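Local coordinates for protein 4-hydroxy-3-methylbut-2-enyl diphosphate reductase (PDB 3DNF) that catalyses the iron-sulfur-dependent reduction of 4-hydroxy-3-methylbut-2-enyl diphosphate to isopentenyl and dimethylallyl diphosphate, the last step of the non-mevalonate isoprenoid pathway, at residues B[99-110]-B[126-137]; B[119-127]-B[164-175]. One frame throughout, in Å; residues are numbered along the deposited sequence.

Contact 1 of 2, residues B[99-110]-B[126-137]; sequences VKAVHEAVCQLT and EVIGTLGYLRAC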
loop_
_atom_site.group_PDB
_atom_site.type_symbol
_atom_site.label_atom_id
_atom_site.label_comp_id
_atom_site.label_asym_id
_atom_site.label_seq_id
_atom_site.Cartn_x
_atom_site.Cartn_y
_atom_site.Cartn_z
ATOM N N VAL B 99 -19.961 7.103 5.232
ATOM C CA VAL B 99 -20.077 5.711 5.676
ATOM C C VAL B 99 -20.805 4.922 4.612
ATOM O O VAL B 99 -20.392 3.812 4.284
ATOM C CB VAL B 99 -20.769 5.623 7.091
ATOM C CG1 VAL B 99 -21.143 4.170 7.452
ATOM C CG2 VAL B 99 -19.844 6.191 8.208
ATOM N N LYS B 100 -21.880 5.475 4.060
ATOM C CA LYS B 100 -22.534 4.851 2.922
ATOM C C LYS B 100 -21.589 4.585 1.747
ATOM O O LYS B 100 -21.732 3.591 1.045
ATOM C CB LYS B 100 -23.721 5.655 2.421
ATOM C CG LYS B 100 -24.974 5.687 3.357
ATOM C CD LYS B 100 -25.489 4.288 3.825
ATOM C CE LYS B 100 -25.761 3.357 2.679
ATOM N NZ LYS B 100 -26.189 2.042 3.182
ATOM N N ALA B 101 -20.611 5.458 1.557
ATOM C CA ALA B 101 -19.614 5.225 0.510
ATOM C C ALA B 101 -18.748 3.969 0.787
ATOM O O ALA B 101 -18.274 3.327 -0.146
ATOM C CB ALA B 101 -18.745 6.443 0.333
ATOM N N VAL B 102 -18.466 3.673 2.058
ATOM C CA VAL B 102 -17.773 2.416 2.392
ATOM C C VAL B 102 -18.652 1.240 2.030
ATOM O O VAL B 102 -18.173 0.224 1.491
ATOM C CB VAL B 102 -17.354 2.336 3.877
ATOM C CG1 VAL B 102 -16.470 1.125 4.122
ATOM C CG2 VAL B 102 -16.670 3.628 4.339
ATOM N N HIS B 103 -19.936 1.313 2.391
ATOM C CA HIS B 103 -20.887 0.243 2.008
ATOM C C HIS B 103 -20.884 -0.007 0.478
ATOM O O HIS B 103 -20.865 -1.182 0.004
ATOM C CB HIS B 103 -22.294 0.657 2.405
ATOM C CG HIS B 103 -22.490 0.844 3.871
ATOM N ND1 HIS B 103 -23.682 1.296 4.398
ATOM C CD2 HIS B 103 -21.665 0.644 4.925
ATOM C CE1 HIS B 103 -23.582 1.367 5.710
ATOM N NE2 HIS B 103 -22.375 0.956 6.058
ATOM N N GLU B 104 -20.911 1.089 -0.275
ATOM C CA GLU B 104 -20.875 1.042 -1.734
ATOM C C GLU B 104 -19.566 0.393 -2.218
ATOM O O GLU B 104 -19.582 -0.458 -3.108
ATOM C CB GLU B 104 -21.051 2.442 -2.324
ATOM C CG GLU B 104 -22.484 2.984 -2.131
ATOM C CD GLU B 104 -22.596 4.509 -2.297
ATOM O OE1 GLU B 104 -21.725 5.125 -2.970
ATOM O OE2 GLU B 104 -23.577 5.100 -1.758
ATOM N N ALA B 105 -18.461 0.778 -1.584
ATOM C CA ALA B 105 -17.123 0.378 -2.020
ATOM C C ALA B 105 -16.931 -1.113 -1.817
ATOM O O ALA B 105 -16.334 -1.804 -2.676
ATOM C CB ALA B 105 -16.059 1.123 -1.258
ATOM N N VAL B 106 -17.422 -1.647 -0.694
ATOM C CA VAL B 106 -17.200 -3.114 -0.490
ATOM C C VAL B 106 -18.003 -3.905 -1.497
ATOM O O VAL B 106 -17.545 -4.967 -2.018
ATOM C CB VAL B 106 -17.399 -3.597 0.963
ATOM C CG1 VAL B 106 -16.405 -2.913 1.941
ATOM C CG2 VAL B 106 -18.868 -3.466 1.407
ATOM N N CYS B 107 -19.150 -3.375 -1.868
ATOM C CA CYS B 107 -19.935 -4.071 -2.881
ATOM C C CYS B 107 -19.355 -3.970 -4.304
ATOM O O CYS B 107 -19.386 -4.934 -5.050
ATOM C CB CYS B 107 -21.396 -3.637 -2.849
ATOM S SG CYS B 107 -22.199 -4.077 -1.247
ATOM N N GLN B 108 -18.851 -2.798 -4.653
ATOM C CA GLN B 108 -18.145 -2.584 -5.905
ATOM C C GLN B 108 -16.956 -3.523 -6.011
ATOM O O GLN B 108 -16.816 -4.187 -7.037
ATOM C CB GLN B 108 -17.726 -1.127 -6.053
ATOM C CG GLN B 108 -16.951 -0.865 -7.343
ATOM C CD GLN B 108 -16.172 0.427 -7.273
ATOM O OE1 GLN B 108 -16.467 1.300 -6.455
ATOM N NE2 GLN B 108 -15.172 0.552 -8.119
ATOM N N LEU B 109 -16.120 -3.593 -4.954
ATOM C CA LEU B 109 -14.970 -4.461 -4.952
ATOM C C LEU B 109 -15.368 -5.940 -5.116
ATOM O O LEU B 109 -14.686 -6.705 -5.823
ATOM C CB LEU B 109 -14.137 -4.236 -3.674
ATOM C CG LEU B 109 -13.332 -2.909 -3.585
ATOM C CD1 LEU B 109 -12.734 -2.785 -2.174
ATOM C CD2 LEU B 109 -12.214 -2.812 -4.632
ATOM N N THR B 110 -16.468 -6.327 -4.489
ATOM C CA THR B 110 -17.003 -7.692 -4.634
ATOM C C THR B 110 -17.405 -7.995 -6.102
ATOM O O THR B 110 -17.020 -9.035 -6.668
ATOM C CB THR B 110 -18.198 -7.869 -3.660
ATOM O OG1 THR B 110 -17.705 -7.803 -2.305
ATOM C CG2 THR B 110 -18.931 -9.203 -3.929
ATOM N N GLU B 126 -19.607 0.938 13.037
ATOM C CA GLU B 126 -19.441 1.257 11.616
ATOM C C GLU B 126 -18.941 0.009 10.855
ATOM O O GLU B 126 -19.449 -0.321 9.783
ATOM C CB GLU B 126 -18.492 2.430 11.380
ATOM C CG GLU B 126 -18.517 2.874 9.928
ATOM C CD GLU B 126 -17.316 3.747 9.600
ATOM O OE1 GLU B 126 -17.198 4.825 10.251
ATOM O OE2 GLU B 126 -16.513 3.339 8.708
ATOM N N VAL B 127 -17.994 -0.664 11.456
ATOM C CA VAL B 127 -17.385 -1.847 10.892
ATOM C C VAL B 127 -18.400 -3.004 10.800
ATOM O O VAL B 127 -18.517 -3.643 9.777
ATOM C CB VAL B 127 -16.049 -2.186 11.654
ATOM C CG1 VAL B 127 -15.483 -3.540 11.216
ATOM C CG2 VAL B 127 -15.020 -1.078 11.409
ATOM N N ILE B 128 -19.154 -3.242 11.862
ATOM C CA ILE B 128 -20.206 -4.251 11.862
ATOM C C ILE B 128 -21.203 -3.955 10.730
ATOM O O ILE B 128 -21.635 -4.874 10.023
ATOM C CB ILE B 128 -20.918 -4.251 13.238
ATOM C CG1 ILE B 128 -19.934 -4.769 14.286
ATOM C CG2 ILE B 128 -22.207 -5.099 13.230
ATOM C CD1 ILE B 128 -20.393 -4.610 15.722
ATOM N N GLY B 129 -21.578 -2.693 10.577
ATOM C CA GLY B 129 -22.551 -2.369 9.513
ATOM C C GLY B 129 -21.996 -2.683 8.128
ATOM O O GLY B 129 -22.655 -3.329 7.301
ATOM N N THR B 130 -20.756 -2.269 7.869
ATOM C CA THR B 130 -20.105 -2.502 6.602
ATOM C C THR B 130 -19.953 -3.996 6.298
ATOM O O THR B 130 -20.176 -4.397 5.167
ATOM C CB THR B 130 -18.748 -1.813 6.601
ATOM O OG1 THR B 130 -18.975 -0.411 6.695
ATOM C CG2 THR B 130 -18.012 -2.064 5.298
ATOM N N LEU B 131 -19.560 -4.803 7.288
ATOM C CA LEU B 131 -19.549 -6.285 7.112
ATOM C C LEU B 131 -20.916 -6.797 6.682
ATOM O O LEU B 131 -21.003 -7.745 5.913
ATOM C CB LEU B 131 -19.082 -7.036 8.354
ATOM C CG LEU B 131 -17.585 -6.871 8.628
ATOM C CD1 LEU B 131 -17.179 -7.642 9.881
ATOM C CD2 LEU B 131 -16.742 -7.343 7.414
ATOM N N GLY B 132 -21.978 -6.178 7.207
ATOM C CA GLY B 132 -23.335 -6.564 6.815
ATOM C C GLY B 132 -23.612 -6.276 5.342
ATOM O O GLY B 132 -24.277 -7.060 4.658
ATOM N N TYR B 133 -23.090 -5.161 4.840
ATOM C CA TYR B 133 -23.197 -4.860 3.406
ATOM C C TYR B 133 -22.371 -5.841 2.547
ATOM O O TYR B 133 -22.816 -6.266 1.471
ATOM C CB TYR B 133 -22.823 -3.392 3.157
ATOM C CG TYR B 133 -24.032 -2.566 3.435
ATOM C CD1 TYR B 133 -24.290 -2.067 4.711
ATOM C CD2 TYR B 133 -24.986 -2.384 2.427
ATOM C CE1 TYR B 133 -25.459 -1.334 4.981
ATOM C CE2 TYR B 133 -26.170 -1.661 2.672
ATOM C CZ TYR B 133 -26.402 -1.153 3.948
ATOM O OH TYR B 133 -27.555 -0.419 4.193
ATOM N N LEU B 134 -21.179 -6.176 3.035
ATOM C CA LEU B 134 -20.303 -7.089 2.320
ATOM C C LEU B 134 -21.013 -8.436 2.220
ATOM O O LEU B 134 -21.056 -9.064 1.147
ATOM C CB LEU B 134 -18.974 -7.275 3.069
ATOM C CG LEU B 134 -17.938 -8.228 2.429
ATOM C CD1 LEU B 134 -17.446 -7.719 1.055
ATOM C CD2 LEU B 134 -16.783 -8.473 3.377
ATOM N N ARG B 135 -21.613 -8.869 3.330
ATOM C CA ARG B 135 -22.330 -10.137 3.341
ATOM C C ARG B 135 -23.547 -10.084 2.391
ATOM O O ARG B 135 -23.785 -11.038 1.636
ATOM C CB ARG B 135 -22.740 -10.494 4.781
ATOM C CG ARG B 135 -23.762 -11.653 4.907
ATOM C CD ARG B 135 -24.025 -12.056 6.364
ATOM N NE ARG B 135 -24.443 -10.912 7.169
ATOM C CZ ARG B 135 -23.714 -10.322 8.122
ATOM N NH1 ARG B 135 -22.506 -10.808 8.444
ATOM N NH2 ARG B 135 -24.212 -9.263 8.776
ATOM N N ALA B 136 -24.253 -8.952 2.410
ATOM C CA ALA B 136 -25.461 -8.773 1.581
ATOM C C ALA B 136 -25.196 -8.863 0.077
ATOM O O ALA B 136 -26.030 -9.333 -0.700
ATOM C CB ALA B 136 -26.141 -7.448 1.929
ATOM N N CYS B 137 -24.028 -8.407 -0.331
ATOM C CA CYS B 137 -23.696 -8.437 -1.748
ATOM C C CYS B 137 -22.882 -9.669 -2.115
ATOM O O CYS B 137 -22.276 -9.743 -3.188
ATOM C CB CYS B 137 -22.985 -7.168 -2.171
ATOM S SG CYS B 137 -21.348 -7.085 -1.511
HETATM O O HOH W 1 -21.832 0.797 8.872
#
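Helix segments 99-110 and 126-136 run in nearly the same direction at 32°, and their axes come within 8.6 Å. The backbones are close at His103 and Thr130, whose CA atoms are 5.4 Å apart. Both helices flank a parallel sheet in one α/β lobe of the protein; Val106 and Thr130 also touch strand 115-119.

His103 and Tyr133 form an offset stack, with ring centroids 4.0 Å apart and planes at 14°. The imidazole is fixed at its edge on two sides. ND1 accepts a hydrogen bond from Lys100 NZ in the ring plane, and NE2 meets a water that donates to Glu126 O. Lys100 bends at its second and third torsions (chi2 -52°) to bring NZ there. Thr130 OG1 lies at the same ring's edge, near CD2, while its CG2 packs against both Val102 CG1 and Val106 CG1.

At one end, the Val99 methyls touch the Glu126 side chain, whose carboxylate is hydrogen-bonded to Thr165. At the other lie Cys107 and Cys137, a disulfide pair. Cys137 has two conformers; in one, SG lies 3.1 Å from Cys107 SG, which leaves the bond doubtful there. Nearby, Leu134 CD1 lies 3.4 Å from Thr110 OG1, which donates to Val106 O.

Contact 2 of 2, residues B[119-127]-B[164-175]; sequences VGEKNHPEV and QTTQNEEFFKEV. With F3S (Fe3-s4 cluster), chain E.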
loop_
_atom_site.group_PDB
_atom_site.type_symbol
_atom_site.label_atom_id
_atom_site.label_comp_id
_atom_site.label_asym_id
_atom_site.label_seq_id
_atom_site.Cartn_x
_atom_site.Cartn_y
_atom_site.Cartn_z
ATOM N N VAL B 119 -9.935 -2.104 6.817
ATOM C CA VAL B 119 -9.003 -1.689 7.865
ATOM C C VAL B 119 -9.775 -0.867 8.917
ATOM O O VAL B 119 -10.345 0.194 8.628
ATOM C CB VAL B 119 -7.761 -0.882 7.304
ATOM C CG1 VAL B 119 -6.781 -0.564 8.452
ATOM C CG2 VAL B 119 -7.049 -1.661 6.165
ATOM N N GLY B 120 -9.886 -1.420 10.112
ATOM C CA GLY B 120 -10.693 -0.770 11.148
ATOM C C GLY B 120 -10.771 -1.577 12.424
ATOM O O GLY B 120 -10.137 -2.624 12.544
ATOM N N GLU B 121 -11.593 -1.093 13.345
ATOM C CA GLU B 121 -11.827 -1.722 14.645
ATOM C C GLU B 121 -12.951 -2.773 14.567
ATOM O O GLU B 121 -14.113 -2.425 14.288
ATOM C CB GLU B 121 -12.151 -0.638 15.676
ATOM C CG GLU B 121 -12.357 -1.200 17.084
ATOM C CD GLU B 121 -12.774 -0.161 18.132
ATOM O OE1 GLU B 121 -13.082 1.011 17.789
ATOM O OE2 GLU B 121 -12.825 -0.550 19.326
ATOM N N LYS B 122 -12.601 -4.045 14.785
ATOM C CA LYS B 122 -13.558 -5.169 14.624
ATOM C C LYS B 122 -14.935 -4.963 15.270
ATOM O O LYS B 122 -15.976 -5.127 14.617
ATOM C CB LYS B 122 -12.961 -6.488 15.110
ATOM C CG LYS B 122 -11.790 -6.967 14.258
ATOM C CD LYS B 122 -11.219 -8.265 14.746
ATOM C CE LYS B 122 -10.057 -8.653 13.856
ATOM N NZ LYS B 122 -9.437 -9.923 14.268
ATOM N N ASN B 123 -14.946 -4.549 16.525
ATOM C CA ASN B 123 -16.223 -4.427 17.238
ATOM C C ASN B 123 -16.891 -3.062 17.094
ATOM O O ASN B 123 -17.894 -2.772 17.756
ATOM C CB ASN B 123 -16.052 -4.795 18.719
ATOM C CG ASN B 123 -17.329 -5.383 19.339
ATOM O OD1 ASN B 123 -18.083 -6.119 18.679
ATOM N ND2 ASN B 123 -17.570 -5.066 20.614
ATOM N N HIS B 124 -16.365 -2.208 16.218
ATOM C CA HIS B 124 -16.962 -0.891 16.097
ATOM C C HIS B 124 -18.243 -0.984 15.288
ATOM O O HIS B 124 -18.259 -1.673 14.281
ATOM C CB HIS B 124 -16.014 0.130 15.460
ATOM C CG HIS B 124 -16.564 1.526 15.472
ATOM N ND1 HIS B 124 -16.121 2.496 16.346
ATOM C CD2 HIS B 124 -17.533 2.107 14.729
ATOM C CE1 HIS B 124 -16.792 3.615 16.140
ATOM N NE2 HIS B 124 -17.655 3.406 15.163
ATOM N N PRO B 125 -19.314 -0.279 15.721
ATOM C CA PRO B 125 -20.580 -0.326 14.940
ATOM C C PRO B 125 -20.481 0.014 13.429
ATOM O O PRO B 125 -21.220 -0.570 12.601
ATOM C CB PRO B 125 -21.474 0.677 15.674
ATOM C CG PRO B 125 -20.913 0.741 17.084
ATOM C CD PRO B 125 -19.434 0.579 16.916
ATOM N N GLU B 126 -19.607 0.938 13.037
ATOM C CA GLU B 126 -19.441 1.257 11.616
ATOM C C GLU B 126 -18.941 0.009 10.855
ATOM O O GLU B 126 -19.449 -0.321 9.783
ATOM C CB GLU B 126 -18.492 2.430 11.380
ATOM C CG GLU B 126 -18.517 2.874 9.928
ATOM C CD GLU B 126 -17.316 3.747 9.600
ATOM O OE1 GLU B 126 -17.198 4.825 10.251
ATOM O OE2 GLU B 126 -16.513 3.339 8.708
ATOM N N VAL B 127 -17.994 -0.664 11.456
ATOM C CA VAL B 127 -17.385 -1.847 10.892
ATOM C C VAL B 127 -18.400 -3.004 10.800
ATOM O O VAL B 127 -18.517 -3.643 9.777
ATOM C CB VAL B 127 -16.049 -2.186 11.654
ATOM C CG1 VAL B 127 -15.483 -3.540 11.216
ATOM C CG2 VAL B 127 -15.020 -1.078 11.409
ATOM N N GLN B 164 -12.311 1.888 7.586
ATOM C CA GLN B 164 -13.258 2.516 8.490
ATOM C C GLN B 164 -13.016 4.035 8.363
ATOM O O GLN B 164 -11.878 4.481 8.219
ATOM C CB GLN B 164 -12.988 2.024 9.901
ATOM C CG GLN B 164 -13.998 2.511 10.950
ATOM C CD GLN B 164 -13.563 2.172 12.360
ATOM O OE1 GLN B 164 -12.556 1.492 12.558
ATOM N NE2 GLN B 164 -14.319 2.636 13.359
ATOM N N THR B 165 -14.089 4.824 8.331
ATOM C CA THR B 165 -13.961 6.287 8.059
ATOM C C THR B 165 -12.978 7.009 8.986
ATOM O O THR B 165 -12.291 7.961 8.575
ATOM C CB THR B 165 -15.314 7.020 8.092
ATOM O OG1 THR B 165 -15.932 6.898 9.395
ATOM C CG2 THR B 165 -16.285 6.480 6.963
ATOM N N THR B 166 -12.937 6.558 10.241
ATOM C CA THR B 166 -12.057 7.135 11.275
ATOM C C THR B 166 -10.719 6.419 11.434
ATOM O O THR B 166 -9.978 6.708 12.366
ATOM C CB THR B 166 -12.776 7.152 12.635
ATOM O OG1 THR B 166 -13.216 5.819 12.924
ATOM C CG2 THR B 166 -13.979 8.060 12.558
ATOM N N GLN B 167 -10.392 5.504 10.525
ATOM C CA GLN B 167 -9.109 4.786 10.597
ATOM C C GLN B 167 -7.928 5.770 10.509
ATOM O O GLN B 167 -7.906 6.651 9.666
ATOM C CB GLN B 167 -9.029 3.733 9.473
ATOM C CG GLN B 167 -7.654 3.042 9.361
ATOM C CD GLN B 167 -7.297 2.285 10.601
ATOM O OE1 GLN B 167 -8.106 1.527 11.145
ATOM N NE2 GLN B 167 -6.082 2.505 11.093
ATOM N N ASN B 168 -6.945 5.603 11.379
ATOM C CA ASN B 168 -5.743 6.408 11.259
ATOM C C ASN B 168 -4.951 6.056 9.992
ATOM O O ASN B 168 -4.890 4.879 9.556
ATOM C CB ASN B 168 -4.875 6.371 12.532
ATOM C CG ASN B 168 -3.925 5.194 12.575
ATOM O OD1 ASN B 168 -2.880 5.183 11.924
ATOM N ND2 ASN B 168 -4.268 4.202 13.389
ATOM N N GLU B 169 -4.388 7.084 9.385
ATOM C CA GLU B 169 -3.700 6.972 8.088
ATOM C C GLU B 169 -2.418 6.177 8.184
ATOM O O GLU B 169 -2.066 5.447 7.255
ATOM C CB GLU B 169 -3.373 8.356 7.540
ATOM C CG GLU B 169 -4.593 9.189 7.107
ATOM C CD GLU B 169 -4.165 10.415 6.302
ATOM O OE1 GLU B 169 -3.045 10.908 6.491
ATOM O OE2 GLU B 169 -4.957 10.905 5.476
ATOM N N GLU B 170 -1.691 6.323 9.291
ATOM C CA GLU B 170 -0.443 5.594 9.430
ATOM C C GLU B 170 -0.584 4.084 9.329
ATOM O O GLU B 170 0.184 3.436 8.624
ATOM C CB GLU B 170 0.249 5.969 10.736
ATOM C CG GLU B 170 1.450 6.849 10.512
ATOM C CD GLU B 170 2.375 6.885 11.717
ATOM O OE1 GLU B 170 1.862 6.881 12.860
ATOM O OE2 GLU B 170 3.609 6.922 11.515
ATOM N N PHE B 171 -1.576 3.531 10.012
ATOM C CA PHE B 171 -1.808 2.082 9.900
ATOM C C PHE B 171 -2.367 1.652 8.550
ATOM O O PHE B 171 -1.978 0.626 7.992
ATOM C CB PHE B 171 -2.643 1.557 11.073
ATOM C CG PHE B 171 -2.797 0.065 11.065
ATOM C CD1 PHE B 171 -1.687 -0.768 11.178
ATOM C CD2 PHE B 171 -4.055 -0.499 10.926
ATOM C CE1 PHE B 171 -1.826 -2.156 11.147
ATOM C CE2 PHE B 171 -4.214 -1.886 10.895
ATOM C CZ PHE B 171 -3.099 -2.715 11.019
ATOM N N PHE B 172 -3.229 2.482 8.004
ATOM C CA PHE B 172 -3.803 2.172 6.696
ATOM C C PHE B 172 -2.693 2.107 5.648
ATOM O O PHE B 172 -2.643 1.187 4.856
ATOM C CB PHE B 172 -4.765 3.259 6.329
ATOM C CG PHE B 172 -5.535 2.965 5.081
ATOM C CD1 PHE B 172 -6.466 1.910 5.062
ATOM C CD2 PHE B 172 -5.279 3.693 3.908
ATOM C CE1 PHE B 172 -7.166 1.626 3.923
ATOM C CE2 PHE B 172 -6.005 3.421 2.747
ATOM C CZ PHE B 172 -6.935 2.367 2.757
ATOM N N LYS B 173 -1.760 3.066 5.705
ATOM C CA LYS B 173 -0.619 3.127 4.778
ATOM C C LYS B 173 0.254 1.850 4.879
ATOM O O LYS B 173 0.672 1.287 3.860
ATOM C CB LYS B 173 0.192 4.413 5.006
ATOM C CG LYS B 173 1.512 4.437 4.290
ATOM C CD LYS B 173 2.227 5.745 4.484
ATOM C CE LYS B 173 3.560 5.688 3.782
ATOM N NZ LYS B 173 4.314 6.933 4.070
ATOM N N GLU B 174 0.483 1.400 6.117
ATOM C CA GLU B 174 1.254 0.193 6.400
ATOM C C GLU B 174 0.593 -1.071 5.856
ATOM O O GLU B 174 1.294 -1.905 5.248
ATOM C CB GLU B 174 1.505 0.063 7.922
ATOM C CG GLU B 174 2.204 -1.219 8.360
ATOM C CD GLU B 174 3.661 -1.270 7.955
ATOM O OE1 GLU B 174 4.224 -0.213 7.580
ATOM O OE2 GLU B 174 4.257 -2.374 7.990
ATOM N N VAL B 175 -0.715 -1.226 6.126
ATOM C CA VAL B 175 -1.497 -2.386 5.667
ATOM C C VAL B 175 -1.512 -2.461 4.137
ATOM O O VAL B 175 -1.303 -3.526 3.548
ATOM C CB VAL B 175 -2.985 -2.353 6.172
ATOM C CG1 VAL B 175 -3.793 -3.502 5.489
ATOM C CG2 VAL B 175 -3.023 -2.498 7.654
HETATM FE FE1 F3S E . -16.509 11.824 8.680
HETATM FE FE3 F3S E . -19.127 11.162 8.450
HETATM FE FE4 F3S E . -18.139 12.276 10.414
HETATM S S1 F3S E . -17.334 9.823 8.038
HETATM S S2 F3S E . -16.024 12.141 10.888
HETATM S S3 F3S E . -18.265 13.272 8.493
HETATM S S4 F3S E . -19.935 11.056 10.600
HETATM O O HOH W 2 -12.856 2.661 15.915
HETATM O O HOH W 3 -15.910 5.062 12.573
#
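Val119 and Gln164 join the ends of two neighbouring parallel strands, 115-119 and 158-163, where the chain leaves the sheet of this α/β lobe. Each exit leads through a type I turn, from Glu121 to His124 and from Gln164 to Gln167, and then into a helix.

Hydrogen bonds hold the two exits together. Gln164 N donates to Val119 O at 2.8 Å, almost straight at 172°. Gln164 extends its side chain back over Gly120, and its OE1 accepts from Glu121 N at 2.9 Å. The carboxylate of Glu126 takes two bonds from one residue: Thr165 N reaches the syn lone pair of OE2, and Thr165 OG1 donates to OE1 at 2.6 Å. This grip limits rotation of the carboxylate. Glu126 is the predicted proton donor.

Waters extend this network. Gln164 NE2 donates to two, one held by Glu121 OE1 and one shared with Glu126 OE1 and Thr166 OG1. The same NE2 sits 3.3 Å above one face of the His124 ring, with ring and amide planes 53° apart. Pro125 CD lies over the rim of the opposite face. His124 is predicted to bind the substrate.

Apolar packing centres on Val119. With CG1 anti to the backbone N (chi1 -176°), the two methyls diverge: CG1 meets the Gln167 amide and Phe171, while CG2 touches Phe172 CD1 and meets Val175 CG1 tip to tip.

Helix 169-175 is capped by Asn168, whose OD1 accepts from Phe171 N. Thr165 reaches the iron-sulfur cluster, with CB 3.5 Å from sulfur S1.

Overall arrangement
The two contacts lie in one lobe of the trilobal protein, with centres 14 Å apart. They share Glu126 and Val127 at the start of helix 125-136. Contact 1 packs that helix against helix 97-111; contact 2 ties the chain leading into it to the loop after strand 158-163. They meet near the iron-sulfur cluster, where Thr165 CG2 lies 3.8 Å from Val99 CG2 and 3.9 Å from Val102 CG2. The side chain of Val99 is about 4 Å from the cluster at nearest atoms. The Glu126 side chain thus takes part in both contacts, beside His74 and His124, both predicted to bind substrate. The disulfide pair of contact 1 lies toward the other end of the helices.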